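Local coordinates for protein putative metallopeptidase (Shewanella baltica OS155, PDB 3IEH) that probably works as a zinc-dependent hydrolase of the peptidase M14 family, perhaps a metallocarboxypeptidase or an enzyme that cleaves ester bonds, at residues G190-S193 / L194-D198; H225-S229 / F230-L234; Q251-D254 / Q255-A259. All coordinates share one frame; numbering follows the deposited sequence.

How the contacts relate
Three helix starts illustrate how one mixed sheet is dressed. Following the chain, contact 1 (190-198) opens helix 191-201 after strand 179-183, contact 2 (225-234) turns out of the edge strand 221-223 into helix 230-237, and contact 3 (251-259) begins the C-terminal helix 253-271 after strand 242-248. Each closes only a local turn; they come in series, so none nests in or crosses another. Contacts 2 and 3, their centres about 26 Å apart, lie on opposite sides of the chain's centre. Helix 253-271 ties the first to the last: Asp195 of contact 1 touches its His266 and Leu270. Contact 2 instead adjoins the metal site, where Glu231 touches the zinc ligand His170.

Contact 1. Residues G190-S193 / L194-D198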
loop_
_atom_site.group_PDB
_atom_site.type_symbol
_atom_site.label_atom_id
_atom_site.label_comp_id
_atom_site.label_asym_id
_atom_site.label_seq_id
_atom_site.Cartn_x
_atom_site.Cartn_y
_atom_site.Cartn_z
ATOM N N GLY A 190 8.596 -2.507 18.122
ATOM C CA GLY A 190 7.992 -1.665 19.132
ATOM C C GLY A 190 6.502 -1.542 18.900
ATOM O O GLY A 190 5.881 -2.364 18.195
ATOM N N ARG A 191 5.931 -0.483 19.467
ATOM C CA ARG A 191 4.487 -0.244 19.384
ATOM C C ARG A 191 3.950 -0.125 17.948
ATOM O O ARG A 191 2.882 -0.633 17.636
ATOM C CB ARG A 191 4.104 0.958 20.266
ATOM C CG ARG A 191 3.158 1.995 19.648
ATOM C CD ARG A 191 2.036 2.401 20.600
ATOM N NE ARG A 191 1.015 1.351 20.632
ATOM C CZ ARG A 191 -0.243 1.527 21.018
ATOM N NH1 ARG A 191 -0.676 2.722 21.423
ATOM N NH2 ARG A 191 -1.078 0.495 20.996
ATOM N N PHE A 192 4.697 0.544 17.086
ATOM C CA PHE A 192 4.328 0.671 15.686
ATOM C C PHE A 192 3.982 -0.701 15.046
ATOM O O PHE A 192 2.881 -0.903 14.559
ATOM C CB PHE A 192 5.485 1.332 14.935
ATOM C CG PHE A 192 5.235 1.490 13.476
ATOM C CD1 PHE A 192 4.391 2.479 13.016
ATOM C CD2 PHE A 192 5.834 0.630 12.556
ATOM C CE1 PHE A 192 4.132 2.608 11.645
ATOM C CE2 PHE A 192 5.596 0.757 11.208
ATOM C CZ PHE A 192 4.746 1.753 10.745
ATOM N N SER A 193 4.950 -1.615 15.089
ATOM C CA SER A 193 4.838 -2.971 14.573
ATOM C C SER A 193 3.720 -3.733 15.269
ATOM O O SER A 193 2.844 -4.309 14.617
ATOM C CB SER A 193 6.182 -3.724 14.755
ATOM O OG SER A 193 7.241 -3.065 14.058
ATOM N N LEU A 194 3.744 -3.724 16.600
ATOM C CA LEU A 194 2.789 -4.516 17.389
ATOM C C LEU A 194 1.344 -4.042 17.273
ATOM O O LEU A 194 0.434 -4.862 17.332
ATOM C CB LEU A 194 3.222 -4.571 18.852
ATOM C CG LEU A 194 4.565 -5.284 19.076
ATOM C CD1 LEU A 194 4.952 -5.149 20.524
ATOM C CD2 LEU A 194 4.547 -6.768 18.641
ATOM N N ASP A 195 1.137 -2.737 17.094
ATOM C CA ASP A 195 -0.206 -2.201 16.979
ATOM C C ASP A 195 -0.823 -2.554 15.641
ATOM O O ASP A 195 -2.013 -2.848 15.564
ATOM C CB ASP A 195 -0.242 -0.682 17.167
ATOM C CG ASP A 195 -1.671 -0.123 17.097
ATOM O OD1 ASP A 195 -2.473 -0.431 18.002
ATOM O OD2 ASP A 195 -2.002 0.601 16.133
ATOM N N LEU A 196 -0.033 -2.490 14.572
ATOM C CA LEU A 196 -0.530 -2.877 13.247
ATOM C C LEU A 196 -0.890 -4.356 13.229
ATOM O O LEU A 196 -1.975 -4.743 12.804
ATOM C CB LEU A 196 0.486 -2.534 12.186
ATOM C CG LEU A 196 0.608 -1.015 11.949
ATOM C CD1 LEU A 196 1.742 -0.705 10.965
ATOM C CD2 LEU A 196 -0.727 -0.395 11.480
ATOM N N ARG A 197 0.008 -5.175 13.763
ATOM C CA ARG A 197 -0.215 -6.616 13.871
ATOM C C ARG A 197 -1.537 -6.889 14.628
ATOM O O ARG A 197 -2.390 -7.648 14.147
ATOM C CB ARG A 197 1.008 -7.244 14.556
ATOM C CG ARG A 197 1.043 -8.740 14.611
ATOM C CD ARG A 197 0.102 -9.315 15.667
ATOM N NE ARG A 197 0.317 -8.742 16.991
ATOM C CZ ARG A 197 1.250 -9.133 17.860
ATOM N NH1 ARG A 197 2.098 -10.097 17.545
ATOM N NH2 ARG A 197 1.338 -8.549 19.056
ATOM N N ASP A 198 -1.714 -6.241 15.784
ATOM C CA ASP A 198 -2.947 -6.364 16.566
ATOM C C ASP A 198 -4.207 -5.868 15.833
ATOM O O ASP A 198 -5.277 -6.467 15.971
ATOM C CB ASP A 198 -2.813 -5.648 17.930
ATOM C CG ASP A 198 -1.758 -6.305 18.850
ATOM O OD1 ASP A 198 -1.499 -7.528 18.743
ATOM O OD2 ASP A 198 -1.179 -5.591 19.680
#
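Leu196 lays its CD1 methyl over one face of the Phe192 ring, a turn earlier in the helix. Traced from its root, its CB first passes the backbone, 3.7 Å from Phe192 O, and CG comes closer to the same oxygen, at 3.5 Å from Phe192 O. Because CG is anti to the carbonyl carbon (chi1 -71°), CD1 carries on to the ring, where it stands 4.2 Å from the centroid in a CH-pi contact, nearest to Phe192 CZ at 3.9 Å. This is the i to i+4 spacing of an alpha-helix, here at the start of helix 191-201 with Gly190 at the N-cap, and the pair faces Ala243 of strand 242-248 in the central sheet. Gly190 O accepts from Leu194 N at 3.0 Å. Glu184 OE2 is hydrogen-bonded to both Gly190 N and Ser193 OG, placing an acidic group at this helix start, and Ser193 OG also bonds to Ser182. On the more exposed side Arg191 and Asp195 run side by side. Their salt bridge, Arg191 NH2 to Asp195 OD1 at 3.4 Å, is one of charge alone, since the oxygen lies well out of the guanidinium plane, and the two flat groups are turned 68° apart.

Contact 2. Residues H225-S229 / F230-L234; sequences HFDTS and FEACL
Ser229 and Ala232 meet through a helix cap: Ser229 OG, at the N-cap position of helix 230-237, accepts from Ala232 N at 3.2 Å, nearly straight at 168°. The hydroxyl is brought over the helix end because OG sits between the backbone N and the carbonyl carbon (chi1 74°). The proton of Ser229 OG goes to Asp227 OD1, 2.6 Å away on the syn side of the carboxylate. Asp227 OD1 also takes Ser229 N at 3.0 Å from above the carboxylate plane, which makes an Asx turn, so two donors grip one atom. Cys233 N then bonds Ser229 O, the first regular backbone bond of the helix.

Close polar packing comes next. Glu231, bent at chi2, folds back until its OE1 is 3.0 Å from Ser229 OG. OE1 also bonds an unidentified bound molecule, while OE2 is hydrogen-bonded to Asn128 and the side chain touches the zinc ligand His170.

Apolar contacts complete the turn. Ala232 CB points toward the loop and packs against Phe226 CD2 at 3.9 Å, whereas Ala232 O lies at the edge of that ring; Phe183 meets the ring edge-to-face. Were Ser229 an alanine, Ala232 N would probably lose its capping acceptor and Asp227 OD1 one of the donors that hold the turn.

The negative charge of Asp227, relayed through the hydroxyl, would probably offset the positive end of the helix, and the bonds are likely to steady the turn from which Glu231 reaches His170.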
loop_
_atom_site.group_PDB
_atom_site.type_symbol
_atom_site.label_atom_id
_atom_site.label_comp_id
_atom_site.label_asym_id
_atom_site.label_seq_id
_atom_site.Cartn_x
_atom_site.Cartn_y
_atom_site.Cartn_z
ATOM N N HIS A 225 13.082 -6.918 7.334
ATOM C CA HIS A 225 13.503 -7.781 6.253
ATOM C C HIS A 225 13.592 -6.928 5.003
ATOM O O HIS A 225 12.580 -6.434 4.514
ATOM C CB HIS A 225 12.494 -8.899 6.035
ATOM C CG HIS A 225 12.666 -9.601 4.727
ATOM N ND1 HIS A 225 13.732 -10.440 4.471
ATOM C CD2 HIS A 225 11.920 -9.583 3.597
ATOM C CE1 HIS A 225 13.633 -10.911 3.240
ATOM N NE2 HIS A 225 12.542 -10.408 2.688
ATOM N N PHE A 226 14.805 -6.761 4.485
ATOM C CA PHE A 226 15.036 -5.910 3.310
ATOM C C PHE A 226 15.130 -6.720 2.028
ATOM O O PHE A 226 15.840 -7.703 1.954
ATOM C CB PHE A 226 16.274 -5.032 3.511
ATOM C CG PHE A 226 16.047 -3.901 4.471
ATOM C CD1 PHE A 226 16.153 -4.101 5.843
ATOM C CD2 PHE A 226 15.685 -2.639 4.013
ATOM C CE1 PHE A 226 15.936 -3.059 6.733
ATOM C CE2 PHE A 226 15.464 -1.599 4.907
ATOM C CZ PHE A 226 15.598 -1.800 6.258
ATOM N N ASP A 227 14.366 -6.297 1.033
ATOM C CA ASP A 227 14.306 -6.907 -0.289
ATOM C C ASP A 227 14.360 -5.734 -1.283
ATOM O O ASP A 227 14.684 -4.619 -0.892
ATOM C CB ASP A 227 12.998 -7.726 -0.420
ATOM C CG ASP A 227 11.754 -6.873 -0.260
ATOM O OD1 ASP A 227 11.925 -5.650 -0.072
ATOM O OD2 ASP A 227 10.608 -7.398 -0.312
ATOM N N THR A 228 14.037 -5.984 -2.549
ATOM C CA THR A 228 14.022 -4.977 -3.600
ATOM C C THR A 228 12.613 -4.430 -3.832
ATOM O O THR A 228 12.303 -3.940 -4.906
ATOM C CB THR A 228 14.563 -5.551 -4.920
ATOM O OG1 THR A 228 13.784 -6.688 -5.292
ATOM C CG2 THR A 228 15.994 -5.966 -4.775
ATOM N N SER A 229 11.773 -4.488 -2.806
ATOM C CA SER A 229 10.412 -3.938 -2.854
ATOM C C SER A 229 10.395 -2.420 -2.673
ATOM O O SER A 229 11.311 -1.837 -2.123
ATOM C CB SER A 229 9.534 -4.550 -1.762
ATOM O OG SER A 229 9.879 -4.022 -0.494
ATOM N N PHE A 230 9.309 -1.805 -3.109
ATOM C CA PHE A 230 9.134 -0.367 -3.017
ATOM C C PHE A 230 9.334 0.141 -1.577
ATOM O O PHE A 230 10.057 1.107 -1.344
ATOM C CB PHE A 230 7.726 -0.045 -3.542
ATOM C CG PHE A 230 7.335 1.397 -3.444
ATOM C CD1 PHE A 230 7.895 2.346 -4.296
ATOM C CD2 PHE A 230 6.361 1.805 -2.528
ATOM C CE1 PHE A 230 7.508 3.701 -4.226
ATOM C CE2 PHE A 230 5.953 3.146 -2.462
ATOM C CZ PHE A 230 6.531 4.101 -3.310
ATOM N N GLU A 231 8.686 -0.530 -0.628
ATOM C CA GLU A 231 8.756 -0.200 0.807
ATOM C C GLU A 231 10.190 -0.278 1.341
ATOM O O GLU A 231 10.682 0.679 1.947
ATOM C CB GLU A 231 7.907 -1.181 1.631
ATOM C CG GLU A 231 6.585 -1.670 0.985
ATOM C CD GLU A 231 6.675 -2.909 0.045
ATOM O OE1 GLU A 231 7.064 -4.020 0.491
ATOM O OE2 GLU A 231 6.275 -2.775 -1.127
ATOM N N ALA A 232 10.852 -1.425 1.153
ATOM C CA ALA A 232 12.241 -1.590 1.703
ATOM C C ALA A 232 13.151 -0.506 1.135
ATOM O O ALA A 232 13.949 0.102 1.841
ATOM C CB ALA A 232 12.849 -3.042 1.431
ATOM N N CYS A 233 12.979 -0.240 -0.150
ATOM C CA CYS A 233 13.769 0.764 -0.831
ATOM C C CYS A 233 13.575 2.179 -0.249
ATOM O O CYS A 233 14.545 2.912 -0.045
ATOM C CB CYS A 233 13.423 0.758 -2.308
ATOM S SG CYS A 233 14.555 1.819 -3.252
ATOM N N LEU A 234 12.321 2.538 0.006
ATOM C CA LEU A 234 11.983 3.830 0.589
ATOM C C LEU A 234 12.477 3.923 2.027
ATOM O O LEU A 234 12.937 4.993 2.456
ATOM C CB LEU A 234 10.482 4.096 0.523
ATOM C CG LEU A 234 9.920 4.533 -0.824
ATOM C CD1 LEU A 234 8.414 4.677 -0.722
ATOM C CD2 LEU A 234 10.577 5.853 -1.258
#

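Contact 3. Residues Q251-D254 / Q255-A259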
loop_
_atom_site.group_PDB
_atom_site.type_symbol
_atom_site.label_atom_id
_atom_site.label_comp_id
_atom_site.label_asym_id
_atom_site.label_seq_id
_atom_site.Cartn_x
_atom_site.Cartn_y
_atom_site.Cartn_z
ATOM N N GLN A 251 -10.156 -14.851 2.921
ATOM C CA GLN A 251 -11.262 -14.429 3.765
ATOM C C GLN A 251 -12.204 -13.532 2.958
ATOM O O GLN A 251 -11.918 -13.124 1.822
ATOM C CB GLN A 251 -10.736 -13.641 4.989
ATOM C CG GLN A 251 -9.784 -14.402 5.934
ATOM C CD GLN A 251 -10.415 -15.600 6.636
ATOM O OE1 GLN A 251 -11.625 -15.775 6.570
ATOM N NE2 GLN A 251 -9.590 -16.435 7.314
ATOM N N ASN A 252 -13.315 -13.200 3.590
ATOM C CA ASN A 252 -14.342 -12.331 3.052
ATOM C C ASN A 252 -13.823 -10.952 2.603
ATOM O O ASN A 252 -13.146 -10.232 3.340
ATOM C CB ASN A 252 -15.467 -12.165 4.076
ATOM C CG ASN A 252 -16.550 -11.226 3.600
ATOM O OD1 ASN A 252 -16.386 -9.993 3.602
ATOM N ND2 ASN A 252 -17.678 -11.801 3.190
ATOM N N PHE A 253 -14.199 -10.592 1.382
ATOM C CA PHE A 253 -13.697 -9.390 0.760
ATOM C C PHE A 253 -13.990 -8.107 1.590
ATOM O O PHE A 253 -13.053 -7.345 1.866
ATOM C CB PHE A 253 -14.187 -9.280 -0.685
ATOM C CG PHE A 253 -13.613 -8.101 -1.403
ATOM C CD1 PHE A 253 -12.346 -8.167 -1.937
ATOM C CD2 PHE A 253 -14.323 -6.898 -1.497
ATOM C CE1 PHE A 253 -11.787 -7.071 -2.592
ATOM C CE2 PHE A 253 -13.768 -5.794 -2.138
ATOM C CZ PHE A 253 -12.490 -5.887 -2.696
ATOM N N ASP A 254 -15.234 -7.891 2.032
ATOM C CA ASP A 254 -15.550 -6.679 2.812
ATOM C C ASP A 254 -14.845 -6.607 4.172
ATOM O O ASP A 254 -14.510 -5.515 4.650
ATOM C CB ASP A 254 -17.057 -6.464 2.933
ATOM C CG ASP A 254 -17.703 -6.114 1.582
ATOM O OD1 ASP A 254 -17.141 -5.330 0.778
ATOM O OD2 ASP A 254 -18.797 -6.619 1.323
ATOM N N GLN A 255 -14.580 -7.756 4.774
ATOM C CA GLN A 255 -13.782 -7.800 5.993
ATOM C C GLN A 255 -12.371 -7.304 5.712
ATOM O O GLN A 255 -11.762 -6.610 6.551
ATOM C CB GLN A 255 -13.717 -9.218 6.552
ATOM C CG GLN A 255 -14.909 -9.567 7.389
ATOM C CD GLN A 255 -14.878 -8.852 8.739
ATOM O OE1 GLN A 255 -13.936 -9.029 9.531
ATOM N NE2 GLN A 255 -15.910 -8.063 9.012
ATOM N N ARG A 256 -11.857 -7.652 4.528
ATOM C CA ARG A 256 -10.517 -7.217 4.128
ATOM C C ARG A 256 -10.505 -5.709 3.877
ATOM O O ARG A 256 -9.601 -5.017 4.315
ATOM C CB ARG A 256 -10.022 -8.032 2.919
ATOM C CG ARG A 256 -9.715 -9.491 3.291
ATOM C CD ARG A 256 -10.093 -10.469 2.183
ATOM N NE ARG A 256 -9.555 -10.040 0.905
ATOM C CZ ARG A 256 -9.964 -10.495 -0.279
ATOM N NH1 ARG A 256 -10.906 -11.419 -0.375
ATOM N NH2 ARG A 256 -9.417 -10.022 -1.382
ATOM N N VAL A 257 -11.542 -5.206 3.203
ATOM C CA VAL A 257 -11.693 -3.776 2.973
ATOM C C VAL A 257 -11.655 -3.042 4.316
ATOM O O VAL A 257 -10.916 -2.065 4.479
ATOM C CB VAL A 257 -13.027 -3.439 2.274
ATOM C CG1 VAL A 257 -13.221 -1.924 2.211
ATOM C CG2 VAL A 257 -13.100 -4.061 0.903
ATOM N N LEU A 258 -12.454 -3.511 5.274
ATOM C CA LEU A 258 -12.526 -2.888 6.616
ATOM C C LEU A 258 -11.231 -3.022 7.382
ATOM O O LEU A 258 -10.824 -2.085 8.086
ATOM C CB LEU A 258 -13.670 -3.479 7.446
ATOM C CG LEU A 258 -15.077 -3.172 6.900
ATOM C CD1 LEU A 258 -16.118 -3.847 7.757
ATOM C CD2 LEU A 258 -15.372 -1.681 6.796
ATOM N N ALA A 259 -10.575 -4.170 7.244
ATOM C CA ALA A 259 -9.251 -4.395 7.894
ATOM C C ALA A 259 -8.190 -3.445 7.346
ATOM O O ALA A 259 -7.368 -2.917 8.093
ATOM C CB ALA A 259 -8.786 -5.865 7.711
#
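The N-cap of the C-terminal helix 253-271 is formed by Asn252, whose OD1 accepts from Gln255 N at 3.1 Å, in the plane of the amide and on a lone pair. Its CG stands anti to the backbone N (chi1 178°), which swings the amide oxygen round to the first turn. Just ahead of the cap, Gln251 O is taken by Arg256 NH1 at 3.0 Å, the carbonyl lying at the guanidinium edge and close to its plane. The Phe253 ring approaches one face of that guanidinium edge-on, Phe253 CD1 being 3.5 Å from Arg256 NH2 and the planes 85° apart. Farther round the ring, Phe253 CE2 meets Val257 CG2 at 3.6 Å, with the two side chains crossing at a slant. Trp13 packs against both Phe253 and Arg256, meeting the Phe253 ring and making a cation-pi contact with Arg256. Arg256 NE forms a salt bridge with Glu171, the neighbour in sequence of the zinc ligand His170. Asp254, by contrast, turns to Ser15 and Asp16. Gripped by a carbonyl at its edge, by an aromatic ring over a face and by a carboxylate, the buried guanidinium is probably fixed in rotation, with its charge balanced, and it couples the helix start to the strand that carries His170.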